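Local coordinates for protein putative acetyltransferase (Streptococcus mutans, PDB 3LD2) that is a putative GNAT-family acetyltransferase that binds coenzyme A and probably transfers an acyl group to a substrate not yet identified, at residues 106-114 and 138-147. Sequence-based numbering, arbitrary orientation.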
loop_
_atom_site.group_PDB
_atom_site.type_symbol
_atom_site.label_atom_id
_atom_site.label_comp_id
_atom_site.label_asym_id
_atom_site.label_seq_id
_atom_site.Cartn_x
_atom_site.Cartn_y
_atom_site.Cartn_z
ATOM N N SER A 106 17.188 -11.918 -10.132
ATOM C CA SER A 106 18.123 -10.797 -9.985
ATOM C C SER A 106 17.539 -9.643 -9.156
ATOM O O SER A 106 18.287 -8.833 -8.600
ATOM C CB SER A 106 18.574 -10.265 -11.338
ATOM O OG SER A 106 17.563 -9.469 -11.941
ATOM N N GLY A 107 16.208 -9.570 -9.080
ATOM C CA GLY A 107 15.546 -8.489 -8.371
ATOM C C GLY A 107 14.764 -8.920 -7.141
ATOM O O GLY A 107 14.101 -8.099 -6.496
ATOM N N GLN A 108 14.869 -10.199 -6.802
ATOM C CA GLN A 108 14.053 -10.822 -5.751
ATOM C C GLN A 108 14.212 -10.208 -4.352
ATOM O O GLN A 108 13.457 -10.530 -3.435
ATOM C CB GLN A 108 14.415 -12.304 -5.659
ATOM C CG GLN A 108 15.854 -12.507 -5.190
ATOM C CD GLN A 108 16.258 -13.972 -5.073
ATOM O OE1 GLN A 108 15.882 -14.815 -5.900
ATOM N NE2 GLN A 108 17.048 -14.276 -4.043
ATOM N N HIS A 109 15.210 -9.349 -4.178
ATOM C CA HIS A 109 15.483 -8.807 -2.854
ATOM C C HIS A 109 14.720 -7.490 -2.558
ATOM O O HIS A 109 14.962 -6.845 -1.545
ATOM C CB HIS A 109 16.992 -8.607 -2.693
ATOM C CG HIS A 109 17.555 -7.598 -3.638
ATOM N ND1 HIS A 109 17.575 -7.790 -5.002
ATOM C CD2 HIS A 109 18.076 -6.368 -3.421
ATOM C CE1 HIS A 109 18.109 -6.733 -5.583
ATOM N NE2 HIS A 109 18.420 -5.854 -4.646
ATOM N N ILE A 110 13.807 -7.107 -3.443
ATOM C CA ILE A 110 13.039 -5.874 -3.286
ATOM C C ILE A 110 11.557 -6.163 -3.043
ATOM O O ILE A 110 10.885 -6.722 -3.899
ATOM C CB ILE A 110 13.163 -4.962 -4.539
ATOM C CG1 ILE A 110 14.640 -4.752 -4.904
ATOM C CG2 ILE A 110 12.456 -3.633 -4.301
ATOM C CD1 ILE A 110 14.862 -3.954 -6.173
ATOM N N VAL A 111 11.041 -5.777 -1.886
ATOM C CA VAL A 111 9.602 -5.917 -1.634
ATOM C C VAL A 111 8.830 -4.609 -1.943
ATOM O O VAL A 111 9.381 -3.506 -1.812
ATOM C CB VAL A 111 9.315 -6.480 -0.208
ATOM C CG1 VAL A 111 9.691 -5.485 0.876
ATOM C CG2 VAL A 111 7.869 -6.905 -0.076
ATOM N N THR A 112 7.590 -4.730 -2.410
ATOM C CA THR A 112 6.691 -3.560 -2.542
ATOM C C THR A 112 5.339 -3.749 -1.771
ATOM O O THR A 112 5.039 -4.854 -1.307
ATOM C CB THR A 112 6.471 -3.170 -4.046
ATOM O OG1 THR A 112 5.820 -1.883 -4.155
ATOM C CG2 THR A 112 5.659 -4.214 -4.766
ATOM N N PHE A 113 4.545 -2.682 -1.617
ATOM C CA PHE A 113 3.275 -2.760 -0.869
ATOM C C PHE A 113 2.315 -1.629 -1.172
ATOM O O PHE A 113 2.725 -0.549 -1.566
ATOM C CB PHE A 113 3.517 -2.791 0.646
ATOM C CG PHE A 113 4.013 -1.490 1.204
ATOM C CD1 PHE A 113 3.129 -0.571 1.748
ATOM C CD2 PHE A 113 5.362 -1.178 1.173
ATOM C CE1 PHE A 113 3.580 0.642 2.264
ATOM C CE2 PHE A 113 5.831 0.026 1.678
ATOM C CZ PHE A 113 4.937 0.941 2.226
ATOM N N GLY A 114 1.025 -1.887 -0.988
ATOM C CA GLY A 114 0.011 -0.843 -1.006
ATOM C C GLY A 114 -0.594 -0.742 0.388
ATOM O O GLY A 114 -0.409 -1.642 1.212
ATOM N N VAL A 138 9.172 -8.448 6.638
ATOM C CA VAL A 138 10.040 -8.560 5.477
ATOM C C VAL A 138 11.516 -8.335 5.791
ATOM O O VAL A 138 12.377 -8.720 5.019
ATOM C CB VAL A 138 9.586 -7.585 4.394
ATOM C CG1 VAL A 138 8.110 -7.814 4.084
ATOM C CG2 VAL A 138 9.827 -6.144 4.850
ATOM N N LYS A 139 11.793 -7.707 6.928
ATOM C CA LYS A 139 13.156 -7.449 7.419
ATOM C C LYS A 139 14.132 -8.592 7.117
ATOM O O LYS A 139 15.246 -8.395 6.624
ATOM C CB LYS A 139 13.102 -7.263 8.942
ATOM C CG LYS A 139 13.992 -6.159 9.462
ATOM C CD LYS A 139 13.641 -5.773 10.898
ATOM C CE LYS A 139 13.216 -6.987 11.737
ATOM N NZ LYS A 139 13.131 -6.644 13.199
ATOM N N SER A 140 13.685 -9.789 7.460
ATOM C CA SER A 140 14.457 -11.006 7.333
ATOM C C SER A 140 14.682 -11.432 5.885
ATOM O O SER A 140 15.762 -11.909 5.552
ATOM C CB SER A 140 13.735 -12.126 8.098
ATOM O OG SER A 140 13.994 -13.395 7.525
ATOM N N ASP A 141 13.664 -11.262 5.037
ATOM C CA ASP A 141 13.654 -11.817 3.679
ATOM C C ASP A 141 14.040 -10.882 2.529
ATOM O O ASP A 141 14.275 -11.370 1.418
ATOM C CB ASP A 141 12.267 -12.381 3.337
ATOM C CG ASP A 141 11.826 -13.477 4.281
ATOM O OD1 ASP A 141 12.567 -14.482 4.392
ATOM O OD2 ASP A 141 10.740 -13.326 4.908
ATOM N N TYR A 142 14.045 -9.561 2.749
ATOM C CA TYR A 142 14.357 -8.608 1.670
ATOM C C TYR A 142 15.397 -7.583 2.091
ATOM O O TYR A 142 15.668 -7.401 3.279
ATOM C CB TYR A 142 13.113 -7.849 1.187
ATOM C CG TYR A 142 12.003 -8.659 0.563
ATOM C CD1 TYR A 142 11.966 -8.896 -0.803
ATOM C CD2 TYR A 142 10.973 -9.147 1.336
ATOM C CE1 TYR A 142 10.934 -9.625 -1.382
ATOM C CE2 TYR A 142 9.943 -9.883 0.770
ATOM C CZ TYR A 142 9.918 -10.114 -0.584
ATOM O OH TYR A 142 8.872 -10.845 -1.124
ATOM N N GLN A 143 15.965 -6.892 1.110
ATOM C CA GLN A 143 17.008 -5.906 1.380
ATOM C C GLN A 143 16.419 -4.503 1.351
ATOM O O GLN A 143 16.846 -3.612 2.088
ATOM C CB GLN A 143 18.108 -5.996 0.317
ATOM C CG GLN A 143 18.960 -7.255 0.379
ATOM C CD GLN A 143 19.742 -7.341 1.667
ATOM O OE1 GLN A 143 19.461 -8.197 2.507
ATOM N NE2 GLN A 143 20.716 -6.439 1.846
ATOM N N LYS A 144 15.422 -4.329 0.488
ATOM C CA LYS A 144 14.974 -3.014 0.101
ATOM C C LYS A 144 13.484 -2.992 -0.186
ATOM O O LYS A 144 12.954 -3.874 -0.878
ATOM C CB LYS A 144 15.732 -2.577 -1.153
ATOM C CG LYS A 144 15.429 -1.181 -1.612
ATOM C CD LYS A 144 15.751 -1.023 -3.074
ATOM C CE LYS A 144 15.826 0.445 -3.465
ATOM N NZ LYS A 144 16.553 0.631 -4.742
ATOM N N VAL A 145 12.825 -1.975 0.362
ATOM C CA VAL A 145 11.449 -1.664 0.020
ATOM C C VAL A 145 11.441 -0.541 -1.001
ATOM O O VAL A 145 12.172 0.429 -0.881
ATOM C CB VAL A 145 10.645 -1.139 1.222
ATOM C CG1 VAL A 145 9.179 -1.052 0.854
ATOM C CG2 VAL A 145 10.858 -2.001 2.421
ATOM N N LEU A 146 10.568 -0.659 -1.978
ATOM C CA LEU A 146 10.419 0.385 -2.945
ATOM C C LEU A 146 8.942 0.587 -3.360
ATOM O O LEU A 146 8.240 -0.378 -3.686
ATOM C CB LEU A 146 11.333 0.085 -4.133
ATOM C CG LEU A 146 11.507 1.175 -5.172
ATOM C CD1 LEU A 146 12.909 1.203 -5.694
ATOM C CD2 LEU A 146 10.524 0.914 -6.294
ATOM N N ILE A 147 8.492 1.848 -3.336
ATOM C CA ILE A 147 7.130 2.209 -3.749
ATOM C C ILE A 147 7.057 3.429 -4.665
ATOM O O ILE A 147 7.954 4.277 -4.690
ATOM C CB ILE A 147 6.231 2.504 -2.543
ATOM C CG1 ILE A 147 6.902 3.547 -1.651
ATOM C CG2 ILE A 147 5.914 1.206 -1.768
ATOM C CD1 ILE A 147 6.167 3.813 -0.364
#
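Val111 drives its branch point straight onto the ring of Tyr142: CB of Val111 sits 3.3 Å from the ring centroid and only 5° off the ring normal, a CH-pi contact over one face, with the two side chains crossing at about a right angle. CG2 of Val111 reaches on to the far end of the ring, 3.7 Å from CE2 of Tyr142, because it stands anti to the backbone N. CG1 also borders the ring and touches CG2 of Val138 and CG2 of Val145. The ring thus lies flat against the start of strand 110-114, and its hydroxyl is hydrogen-bonded to Ser100 on the neighbouring strand 92-100. Before the strands pair, O of His109 accepts twice, from N of Gln143 at 2.8 Å and from N of Lys144 at a longer 3.3 Å. Parallel pairing follows, with N of Val111 bonding to O of Lys144 and O of Val111 receiving N of Leu146. Farther along, a side chain takes over: OG1 of Thr112, anti to its own N (chi1 -169°), donates to O of Leu146 at 2.9 Å, in the carbonyl plane. Phe113 meets two aliphatic groups differently, CG2 of Ile147 over a face of its ring and CG1 of Val145 at the edge, 3.6 Å from CE2 of Phe113. Its ring also meets that of Phe134 on helix 126-138. The side chain of Phe113 lies about 7 Å from bound coenzyme A. The two strands, diverging by 40°, and the helix between them form the beta-alpha-beta unit of the GNAT fold, whose splayed central parallel strands characteristically receive the cofactor.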